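Local coordinates for protein beta-1,4-exocellulase (Thermobifida fusca, PDB 4AVO) that degrades cellulose as a glycoside hydrolase family 6 cellobiohydrolase, this chain being its catalytic domain, at residues A[79-84]-A[108-113]; A[83-88]-A[101-106]; A[319-324]-A[388-393]. The protein carries 1 engineered substitution. All blocks are in the same frame, centred on the assembly; numbering follows the deposited sequence.

Contact 1. Residues A[79-84]-A[108-113]; sequences VVIYNL and SEYIDP. With BGC (beta-D-glucopyranose), chain B.
In the beta-alpha-beta crossover that runs from strand 75-81 through helix 103-119 to the parallel strand 127-133, Tyr110 reaches from the helix to the C-terminal end of the first strand and meets Ile81, Tyr82 and Asn83. The axes of 79-81 and 108-113 approach to 11.6 Å at 148°, so the helix segment returns nearly antiparallel to the strand, and a long side chain must span the gap. Tyr110 does this with CG trans to its own N (chi1 -178°), which carries the ring out to the strand end. Its OH accepts the backbone hydrogen of Tyr82: Tyr82 N to Tyr110 OH is 3.0 Å, with an N-H...O angle of 161°. The same hydroxyl also bonds to Leu40 O, so two bonds grip it, and it bridges the ends of strands 38-40 and 75-81. One ring face is covered by Asn83, whose CB sits over the centre as a CH-pi contact, 3.5 Å from the Tyr110 centroid. The amide, its plane steep to the ring, also brings ND2 near Tyr110 CD1, while its hydrogen bond goes to Glu97. At the ring edge, near its plane, Ile81 CG2 lies 3.7 Å from Tyr110 CE2. That methyl is shared, for Ile111 CD1 also lies 3.7 Å from Ile81 CG2, the side chains meeting roughly at right angles. The CB of Tyr82 points away from the helix, and its ring reaches the glycan, with Tyr82 CZ 3.6 Å from C5 of the glucose in chain B; that ring also meets Trp39 edge-to-face. Helix on one side of a strand end and sugar-binding residue on the other is the arrangement of the distorted alpha/beta barrel of family 6, whose active-site tunnel lies at the C-terminal strand ends.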
loop_
_atom_site.group_PDB
_atom_site.type_symbol
_atom_site.label_atom_id
_atom_site.label_comp_id
_atom_site.label_asym_id
_atom_site.label_seq_id
_atom_site.Cartn_x
_atom_site.Cartn_y
_atom_site.Cartn_z
ATOM N N VAL A 79 8.681 2.174 -7.899
ATOM C CA VAL A 79 8.139 3.501 -8.184
ATOM C C VAL A 79 6.625 3.421 -8.055
ATOM O O VAL A 79 5.998 2.583 -8.700
ATOM C CB VAL A 79 8.532 3.968 -9.610
ATOM C CG1 VAL A 79 7.946 5.346 -9.930
ATOM C CG2 VAL A 79 10.054 3.995 -9.754
ATOM N N VAL A 80 6.038 4.299 -7.239
ATOM C CA VAL A 80 4.597 4.269 -7.012
ATOM C C VAL A 80 3.900 5.289 -7.906
ATOM O O VAL A 80 4.196 6.483 -7.859
ATOM C CB VAL A 80 4.223 4.523 -5.533
ATOM C CG1 VAL A 80 2.730 4.248 -5.302
ATOM C CG2 VAL A 80 5.080 3.649 -4.607
ATOM N N ILE A 81 2.993 4.785 -8.731
ATOM C CA ILE A 81 2.191 5.605 -9.624
ATOM C C ILE A 81 0.953 5.956 -8.826
ATOM O O ILE A 81 0.154 5.079 -8.497
ATOM C CB ILE A 81 1.830 4.814 -10.914
ATOM C CG1 ILE A 81 3.099 4.260 -11.584
ATOM C CG2 ILE A 81 0.982 5.664 -11.876
ATOM C CD1 ILE A 81 4.176 5.320 -11.945
ATOM N N TYR A 82 0.806 7.237 -8.495
ATOM C CA TYR A 82 -0.192 7.654 -7.515
ATOM C C TYR A 82 -0.692 9.074 -7.784
ATOM O O TYR A 82 -0.387 10.013 -7.040
ATOM C CB TYR A 82 0.396 7.529 -6.101
ATOM C CG TYR A 82 -0.592 7.761 -4.981
ATOM C CD1 TYR A 82 -1.688 6.915 -4.810
ATOM C CD2 TYR A 82 -0.415 8.812 -4.076
ATOM C CE1 TYR A 82 -2.598 7.120 -3.781
ATOM C CE2 TYR A 82 -1.320 9.025 -3.042
ATOM C CZ TYR A 82 -2.406 8.177 -2.908
ATOM O OH TYR A 82 -3.304 8.371 -1.893
ATOM N N ASN A 83 -1.471 9.231 -8.853
ATOM C CA ASN A 83 -2.016 10.540 -9.186
ATOM C C ASN A 83 -3.284 10.492 -10.032
ATOM O O ASN A 83 -3.496 11.357 -10.883
ATOM C CB ASN A 83 -0.942 11.401 -9.876
ATOM C CG ASN A 83 -1.218 12.901 -9.757
ATOM O OD1 ASN A 83 -1.832 13.358 -8.796
ATOM N ND2 ASN A 83 -0.738 13.669 -10.726
ATOM N N LEU A 84 -4.141 9.502 -9.794
ATOM C CA LEU A 84 -5.374 9.379 -10.572
ATOM C C LEU A 84 -6.255 10.612 -10.427
ATOM O O LEU A 84 -6.208 11.296 -9.402
ATOM C CB LEU A 84 -6.189 8.162 -10.141
ATOM C CG LEU A 84 -5.839 6.788 -10.704
ATOM C CD1 LEU A 84 -6.555 5.727 -9.898
ATOM C CD2 LEU A 84 -6.173 6.664 -12.205
ATOM N N SER A 108 -1.767 12.531 -20.417
ATOM C CA SER A 108 -0.812 13.298 -21.218
ATOM C C SER A 108 0.280 13.994 -20.416
ATOM O O SER A 108 1.397 14.136 -20.897
ATOM C CB SER A 108 -1.542 14.320 -22.095
ATOM O OG SER A 108 -2.268 15.229 -21.295
ATOM N N GLU A 109 -0.045 14.420 -19.196
ATOM C CA GLU A 109 0.896 15.188 -18.374
ATOM C C GLU A 109 1.460 14.420 -17.179
ATOM O O GLU A 109 2.373 14.900 -16.502
ATOM C CB GLU A 109 0.256 16.499 -17.895
ATOM C CG GLU A 109 -0.392 17.351 -18.991
ATOM C CD GLU A 109 0.550 17.727 -20.127
ATOM O OE1 GLU A 109 1.732 18.040 -19.861
ATOM O OE2 GLU A 109 0.093 17.716 -21.294
ATOM N N TYR A 110 0.933 13.231 -16.923
ATOM C CA TYR A 110 1.469 12.405 -15.845
ATOM C C TYR A 110 2.036 11.072 -16.365
ATOM O O TYR A 110 3.250 10.870 -16.336
ATOM C CB TYR A 110 0.435 12.238 -14.721
ATOM C CG TYR A 110 0.923 11.428 -13.548
ATOM C CD1 TYR A 110 1.774 11.983 -12.584
ATOM C CD2 TYR A 110 0.536 10.104 -13.402
ATOM C CE1 TYR A 110 2.226 11.216 -11.502
ATOM C CE2 TYR A 110 0.978 9.334 -12.340
ATOM C CZ TYR A 110 1.813 9.894 -11.389
ATOM O OH TYR A 110 2.239 9.109 -10.338
ATOM N N ILE A 111 1.177 10.181 -16.861
ATOM C CA ILE A 111 1.649 8.880 -17.354
ATOM C C ILE A 111 2.632 9.009 -18.525
ATOM O O ILE A 111 3.687 8.372 -18.520
ATOM C CB ILE A 111 0.484 7.915 -17.707
ATOM C CG1 ILE A 111 -0.371 7.612 -16.466
ATOM C CG2 ILE A 111 1.012 6.595 -18.338
ATOM C CD1 ILE A 111 0.395 6.913 -15.314
ATOM N N ASP A 112 2.299 9.840 -19.512
ATOM C CA ASP A 112 3.143 9.952 -20.706
ATOM C C ASP A 112 4.582 10.394 -20.399
ATOM O O ASP A 112 5.521 9.750 -20.871
ATOM C CB ASP A 112 2.498 10.830 -21.794
ATOM C CG ASP A 112 1.380 10.120 -22.551
ATOM O OD1 ASP A 112 1.131 8.920 -22.303
ATOM O OD2 ASP A 112 0.732 10.779 -23.399
ATOM N N PRO A 113 4.766 11.468 -19.595
ATOM C CA PRO A 113 6.158 11.825 -19.266
ATOM C C PRO A 113 6.894 10.782 -18.412
ATOM O O PRO A 113 8.100 10.593 -18.589
ATOM C CB PRO A 113 6.040 13.159 -18.523
ATOM C CG PRO A 113 4.591 13.408 -18.316
ATOM C CD PRO A 113 3.804 12.520 -19.210
HETATM C C2 BGC B . -2.554 6.125 3.006
HETATM C C3 BGC B . -1.483 7.237 2.935
HETATM C C4 BGC B . -0.999 7.575 1.526
HETATM C C5 BGC B . -2.134 7.232 0.552
HETATM C C6 BGC B . -1.886 5.874 -0.096
HETATM C C1 BGC B . -3.807 6.342 2.135
HETATM O O2 BGC B . -2.972 6.139 4.345
HETATM O O3 BGC B . -0.369 6.877 3.728
HETATM O O4 BGC B . -0.534 8.936 1.449
HETATM O O5 BGC B . -3.452 7.269 1.110
HETATM O O6 BGC B . -2.292 4.850 0.781
#

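Contact 2. Residues A[83-88]-A[101-106]; sequences NLPGRD and DELDRY. With BGC (beta-D-glucopyranose), chain C.
The loop that leaves strand 75-81 for the active-site tunnel packs here, through Asn83, Leu84 and Pro85, on Tyr106 and the first turn of helix 103-119. With CG trans to the backbone N (chi1 178°), the Tyr106 ring reaches out from the helix and is met on three sides. Leu84 CD2 lies over one face, displaced toward the rim, within 3.7 Å of Tyr106 CZ as a CH-pi contact. Near the ring plane, Asn83 O approaches the edge, 3.1 Å from Tyr106 CD1, placing a carbonyl beside a weakly positive ring hydrogen. Pro85 CD approaches obliquely, 3.8 Å from Tyr106 CG. Pro85 also rests on the helix backbone, its CG 3.9 Å from Leu103 CA. That turn starts at the N-cap Glu102, whose O accepts from Tyr106 N at 3.0 Å. Leu84 to Arg87 form a type II beta turn, its closing bond from Arg87 N to Leu84 O a weak 3.2 Å, and Gly86 holds the position of positive phi (62°). Beyond the turn Asp88, predicted to belong to the active site, accepts a hydrogen bond from the glucose of chain C, O3 to Asp88 OD1 2.7 Å. Glu134, just past strand 127-133, joins Tyr106 OH and Asn83 N through one carboxylate oxygen, while helix 162-175 flanks the packing through Tyr163 on Leu84, Asn165 on Leu103 and Ala170 on Tyr106.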
loop_
_atom_site.group_PDB
_atom_site.type_symbol
_atom_site.label_atom_id
_atom_site.label_comp_id
_atom_site.label_asym_id
_atom_site.label_seq_id
_atom_site.Cartn_x
_atom_site.Cartn_y
_atom_site.Cartn_z
ATOM N N ASN A 83 -1.471 9.231 -8.853
ATOM C CA ASN A 83 -2.016 10.540 -9.186
ATOM C C ASN A 83 -3.284 10.492 -10.032
ATOM O O ASN A 83 -3.496 11.357 -10.883
ATOM C CB ASN A 83 -0.942 11.401 -9.876
ATOM C CG ASN A 83 -1.218 12.901 -9.757
ATOM O OD1 ASN A 83 -1.832 13.358 -8.796
ATOM N ND2 ASN A 83 -0.738 13.669 -10.726
ATOM N N LEU A 84 -4.141 9.502 -9.794
ATOM C CA LEU A 84 -5.374 9.379 -10.572
ATOM C C LEU A 84 -6.255 10.612 -10.427
ATOM O O LEU A 84 -6.208 11.296 -9.402
ATOM C CB LEU A 84 -6.189 8.162 -10.141
ATOM C CG LEU A 84 -5.839 6.788 -10.704
ATOM C CD1 LEU A 84 -6.555 5.727 -9.898
ATOM C CD2 LEU A 84 -6.173 6.664 -12.205
ATOM N N PRO A 85 -7.061 10.898 -11.462
ATOM C CA PRO A 85 -8.133 11.868 -11.280
ATOM C C PRO A 85 -9.014 11.400 -10.124
ATOM O O PRO A 85 -9.326 10.213 -10.039
ATOM C CB PRO A 85 -8.909 11.791 -12.600
ATOM C CG PRO A 85 -8.521 10.488 -13.219
ATOM C CD PRO A 85 -7.097 10.269 -12.796
ATOM N N GLY A 86 -9.372 12.315 -9.225
ATOM C CA GLY A 86 -10.227 11.987 -8.080
ATOM C C GLY A 86 -9.596 10.967 -7.146
ATOM O O GLY A 86 -10.294 10.126 -6.575
ATOM N N ARG A 87 -8.274 11.051 -7.001
ATOM C CA ARG A 87 -7.494 10.120 -6.180
ATOM C C ARG A 87 -8.002 10.075 -4.744
ATOM O O ARG A 87 -8.402 11.106 -4.195
ATOM C CB ARG A 87 -6.019 10.536 -6.196
ATOM C CG ARG A 87 -5.045 9.603 -5.474
ATOM C CD ARG A 87 -3.646 10.212 -5.503
ATOM N NE ARG A 87 -3.480 11.300 -4.533
ATOM C CZ ARG A 87 -2.440 12.132 -4.508
ATOM N NH1 ARG A 87 -1.469 12.018 -5.410
ATOM N NH2 ARG A 87 -2.369 13.086 -3.586
ATOM N N ASP A 88 -7.999 8.877 -4.153
ATOM C CA ASP A 88 -8.323 8.694 -2.736
ATOM C C ASP A 88 -9.780 9.091 -2.476
ATOM O O ASP A 88 -10.065 9.859 -1.559
ATOM C CB ASP A 88 -7.359 9.533 -1.868
ATOM C CG ASP A 88 -7.362 9.123 -0.396
ATOM O OD1 ASP A 88 -7.572 7.921 -0.109
ATOM O OD2 ASP A 88 -7.146 10.009 0.474
ATOM N N ASP A 101 -12.603 14.832 -13.253
ATOM C CA ASP A 101 -12.808 14.942 -14.699
ATOM C C ASP A 101 -11.512 15.080 -15.507
ATOM O O ASP A 101 -11.552 15.367 -16.708
ATOM C CB ASP A 101 -13.743 16.123 -15.006
ATOM C CG ASP A 101 -15.114 15.943 -14.404
ATOM O OD1 ASP A 101 -15.898 15.121 -14.928
ATOM O OD2 ASP A 101 -15.406 16.618 -13.400
ATOM N N GLU A 102 -10.371 14.856 -14.861
ATOM C CA GLU A 102 -9.080 15.148 -15.497
ATOM C C GLU A 102 -8.275 13.920 -15.969
ATOM O O GLU A 102 -7.044 13.953 -15.978
ATOM C CB GLU A 102 -8.217 16.032 -14.583
ATOM C CG GLU A 102 -8.798 17.413 -14.265
ATOM C CD GLU A 102 -7.763 18.334 -13.635
ATOM O OE1 GLU A 102 -6.941 18.905 -14.379
ATOM O OE2 GLU A 102 -7.754 18.474 -12.393
ATOM N N LEU A 103 -8.962 12.863 -16.393
ATOM C CA LEU A 103 -8.295 11.683 -16.960
ATOM C C LEU A 103 -7.376 12.022 -18.140
ATOM O O LEU A 103 -6.298 11.433 -18.290
ATOM C CB LEU A 103 -9.319 10.619 -17.389
ATOM C CG LEU A 103 -8.739 9.345 -18.024
ATOM C CD1 LEU A 103 -7.839 8.593 -17.036
ATOM C CD2 LEU A 103 -9.837 8.430 -18.549
ATOM N N ASP A 104 -7.800 12.965 -18.983
ATOM C CA ASP A 104 -6.973 13.364 -20.127
ATOM C C ASP A 104 -5.618 13.919 -19.681
ATOM O O ASP A 104 -4.584 13.595 -20.275
ATOM C CB ASP A 104 -7.710 14.355 -21.044
ATOM C CG ASP A 104 -8.783 13.687 -21.906
ATOM O OD1 ASP A 104 -8.705 12.467 -22.148
ATOM O OD2 ASP A 104 -9.716 14.394 -22.354
ATOM N N ARG A 105 -5.627 14.740 -18.630
ATOM C CA ARG A 105 -4.401 15.312 -18.065
ATOM C C ARG A 105 -3.535 14.243 -17.382
ATOM O O ARG A 105 -2.302 14.280 -17.469
ATOM C CB ARG A 105 -4.734 16.443 -17.078
ATOM C CG ARG A 105 -3.515 17.236 -16.621
ATOM C CD ARG A 105 -3.915 18.556 -15.965
ATOM N NE ARG A 105 -2.750 19.278 -15.450
ATOM C CZ ARG A 105 -1.937 20.027 -16.193
ATOM N NH1 ARG A 105 -2.150 20.174 -17.495
ATOM N NH2 ARG A 105 -0.912 20.647 -15.626
ATOM N N TYR A 106 -4.186 13.297 -16.710
ATOM C CA TYR A 106 -3.494 12.137 -16.138
ATOM C C TYR A 106 -2.703 11.406 -17.221
ATOM O O TYR A 106 -1.530 11.064 -17.029
ATOM C CB TYR A 106 -4.507 11.193 -15.487
ATOM C CG TYR A 106 -3.929 9.923 -14.883
ATOM C CD1 TYR A 106 -3.278 9.946 -13.650
ATOM C CD2 TYR A 106 -4.071 8.695 -15.528
ATOM C CE1 TYR A 106 -2.762 8.773 -13.075
ATOM C CE2 TYR A 106 -3.566 7.518 -14.962
ATOM C CZ TYR A 106 -2.914 7.572 -13.736
ATOM O OH TYR A 106 -2.406 6.425 -13.175
HETATM C C2 BGC C . -8.287 5.012 2.943
HETATM C C3 BGC C . -7.057 5.484 2.144
HETATM C C4 BGC C . -5.743 4.817 2.596
HETATM C C5 BGC C . -5.998 3.295 2.696
HETATM C C6 BGC C . -4.847 2.534 3.335
HETATM C C1 BGC C . -8.366 3.490 3.018
HETATM O O2 BGC C . -9.503 5.505 2.397
HETATM O O3 BGC C . -6.915 6.879 2.283
HETATM O O4 BGC C . -4.623 5.152 1.740
HETATM O O5 BGC C . -7.134 2.992 3.499
HETATM O O6 BGC C . -5.148 1.155 3.282
#

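Contact 3. Residues A[319-324]-A[388-393]; sequences RRIHPG and GNNPSG. With BGC (beta-D-glucopyranose), chain D.
The imidazole of His322 is covered on both faces: Pro323 CD lies 3.3 Å above the ring plane on one, and Gly388 N, from the other segment, lies over the opposite face, each displaced toward the rim. At the edge, in the ring plane, are Gly324 CA and the glycan, with O6 of the glucose in chain D 3.5 Å from His322 CE1. The amide of Asn390 approaches the ring obliquely, ND2 being 3.8 Å from His322 CD2, the two planes 36° apart. A bond within its own loop fixes the ring's rotation: Gly324 N donates to His322 ND1 at 3.0 Å, coming from 29° out of the ring plane. ND1 is thus an acceptor, which probably places the proton of a neutral ring on NE2. Gly388 fits closely, since a CB there would stand about 3.0 Å from His322 CD2. Ile321 supplies the greasy part of the contact. Its CG2, lying trans to the backbone N, rests 3.7 Å from Asn390 CG, and its CD1 extends to Pro391, 3.9 Å from Pro391 CB. Putting an alanine at His322 would probably open a gap between Pro323 and Gly388, deprive the N-H of Gly324 of its acceptor and remove the ring edge that meets the sugar's O6. Asn389, which binds a second calcium in another structure of this protein, carries none here. The loops that carry the two segments are also joined by the disulfide Cys327-Cys377. Across the segments there is no hydrogen bond or salt bridge; ring, amide and aliphatic groups meet by van der Waals packing, which implies a fit of shape, with directed bonds close by from Gly393 to Ala330 (backbone) and Gln329 NE2 to Ser392 O.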
loop_
_atom_site.group_PDB
_atom_site.type_symbol
_atom_site.label_atom_id
_atom_site.label_comp_id
_atom_site.label_asym_id
_atom_site.label_seq_id
_atom_site.Cartn_x
_atom_site.Cartn_y
_atom_site.Cartn_z
ATOM N N ARG A 319 -2.950 -4.748 16.846
ATOM C CA ARG A 319 -3.567 -4.263 18.084
ATOM C C ARG A 319 -4.522 -3.083 17.885
ATOM O O ARG A 319 -4.941 -2.432 18.854
ATOM C CB ARG A 319 -2.499 -3.939 19.131
ATOM C CG ARG A 319 -1.699 -5.153 19.596
ATOM C CD ARG A 319 -0.976 -4.870 20.902
ATOM N NE ARG A 319 -0.401 -3.529 20.916
ATOM C CZ ARG A 319 0.757 -3.212 20.348
ATOM N NH1 ARG A 319 1.464 -4.142 19.720
ATOM N NH2 ARG A 319 1.207 -1.968 20.408
ATOM N N ARG A 320 -4.907 -2.826 16.636
ATOM C CA ARG A 320 -5.835 -1.723 16.363
ATOM C C ARG A 320 -7.199 -1.940 16.997
ATOM O O ARG A 320 -7.592 -3.070 17.271
ATOM C CB ARG A 320 -5.984 -1.498 14.861
ATOM C CG ARG A 320 -4.715 -0.971 14.230
ATOM C CD ARG A 320 -4.904 -0.778 12.759
ATOM N NE ARG A 320 -4.799 -2.033 12.031
ATOM C CZ ARG A 320 -4.953 -2.137 10.715
ATOM N NH1 ARG A 320 -5.237 -1.058 9.990
ATOM N NH2 ARG A 320 -4.822 -3.315 10.127
ATOM N N ILE A 321 -7.917 -0.849 17.239
ATOM C CA ILE A 321 -9.269 -0.939 17.793
ATOM C C ILE A 321 -10.206 -1.619 16.799
ATOM O O ILE A 321 -11.065 -2.422 17.185
ATOM C CB ILE A 321 -9.818 0.456 18.183
ATOM C CG1 ILE A 321 -8.907 1.110 19.226
ATOM C CG2 ILE A 321 -11.249 0.343 18.731
ATOM C CD1 ILE A 321 -9.050 2.627 19.322
ATOM N N HIS A 322 -10.013 -1.308 15.517
ATOM C CA HIS A 322 -10.864 -1.810 14.442
ATOM C C HIS A 322 -10.008 -1.936 13.182
ATOM O O HIS A 322 -9.115 -1.119 12.970
ATOM C CB HIS A 322 -12.035 -0.850 14.204
ATOM C CG HIS A 322 -13.101 -1.402 13.307
ATOM N ND1 HIS A 322 -13.084 -1.232 11.939
ATOM C CD2 HIS A 322 -14.214 -2.121 13.586
ATOM C CE1 HIS A 322 -14.139 -1.829 11.413
ATOM N NE2 HIS A 322 -14.844 -2.372 12.391
ATOM N N PRO A 323 -10.264 -2.967 12.348
ATOM C CA PRO A 323 -9.402 -3.144 11.172
ATOM C C PRO A 323 -9.501 -1.994 10.160
ATOM O O PRO A 323 -8.595 -1.816 9.338
ATOM C CB PRO A 323 -9.894 -4.462 10.562
ATOM C CG PRO A 323 -11.263 -4.672 11.115
ATOM C CD PRO A 323 -11.265 -4.042 12.475
ATOM N N GLY A 324 -10.581 -1.218 10.238
ATOM C CA GLY A 324 -10.782 -0.047 9.377
ATOM C C GLY A 324 -10.046 1.216 9.803
ATOM O O GLY A 324 -10.141 2.248 9.128
ATOM N N GLY A 388 -16.805 0.869 12.747
ATOM C CA GLY A 388 -17.537 0.376 13.907
ATOM C C GLY A 388 -17.833 1.434 14.952
ATOM O O GLY A 388 -17.975 1.108 16.126
ATOM N N ASN A 389 -17.927 2.695 14.524
ATOM C CA ASN A 389 -18.106 3.844 15.429
ATOM C C ASN A 389 -17.096 3.882 16.581
ATOM O O ASN A 389 -17.449 4.089 17.745
ATOM C CB ASN A 389 -19.549 3.913 15.946
ATOM C CG ASN A 389 -20.530 4.309 14.867
ATOM O OD1 ASN A 389 -20.431 5.391 14.286
ATOM N ND2 ASN A 389 -21.486 3.435 14.592
ATOM N N ASN A 390 -15.828 3.688 16.227
ATOM C CA ASN A 390 -14.738 3.591 17.189
ATOM C C ASN A 390 -13.808 4.803 17.126
ATOM O O ASN A 390 -13.756 5.492 16.099
ATOM C CB ASN A 390 -13.935 2.308 16.927
ATOM C CG ASN A 390 -14.623 1.065 17.468
ATOM O OD1 ASN A 390 -14.884 0.963 18.668
ATOM N ND2 ASN A 390 -14.918 0.115 16.588
ATOM N N PRO A 391 -13.076 5.081 18.225
ATOM C CA PRO A 391 -11.984 6.051 18.125
ATOM C C PRO A 391 -11.050 5.695 16.960
ATOM O O PRO A 391 -10.908 4.516 16.626
ATOM C CB PRO A 391 -11.256 5.891 19.459
ATOM C CG PRO A 391 -12.337 5.486 20.407
ATOM C CD PRO A 391 -13.254 4.598 19.609
ATOM N N SER A 392 -10.433 6.713 16.360
ATOM C CA SER A 392 -9.620 6.554 15.150
ATOM C C SER A 392 -8.325 5.758 15.358
ATOM O O SER A 392 -7.817 5.128 14.421
ATOM C CB SER A 392 -9.268 7.932 14.588
ATOM O OG SER A 392 -8.400 8.616 15.480
ATOM N N GLY A 393 -7.785 5.810 16.575
ATOM C CA GLY A 393 -6.481 5.208 16.875
ATOM C C GLY A 393 -5.285 5.966 16.301
ATOM O O GLY A 393 -4.150 5.490 16.368
HETATM C C2 BGC D . -15.959 -2.128 4.175
HETATM C C3 BGC D . -14.506 -1.761 3.880
HETATM C C4 BGC D . -13.747 -1.385 5.157
HETATM C C5 BGC D . -13.990 -2.425 6.257
HETATM C C6 BGC D . -13.365 -2.050 7.600
HETATM C C1 BGC D . -16.048 -3.142 5.316
HETATM O O2 BGC D . -16.554 -2.673 3.018
HETATM O O3 BGC D . -14.458 -0.687 2.965
HETATM O O4 BGC D . -12.372 -1.380 4.857
HETATM O O5 BGC D . -15.378 -2.635 6.452
HETATM O O6 BGC D . -13.888 -0.818 8.048
#

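Overall arrangement
Contacts 1 and 2 are buried and adjoin, their centres 9 Å apart: both set the end of strand 75-81 or the residues just after it against helix 103-119 and share Asn83 and Leu84, and a bond from Arg87 NH1 to Tyr82 O links them. Each turns on a tyrosine of that helix, but contact 1 adds a hydrogen bond to the strand end, whereas contact 2 has none across its segments. Contact 3 lies at the surface, about 30 Å or more from both by centres, between two irregular loops, and rests on histidine, amide and proline packing. All three touch the bound glycan, so barrel framework and outer loops serve one glycan-binding site.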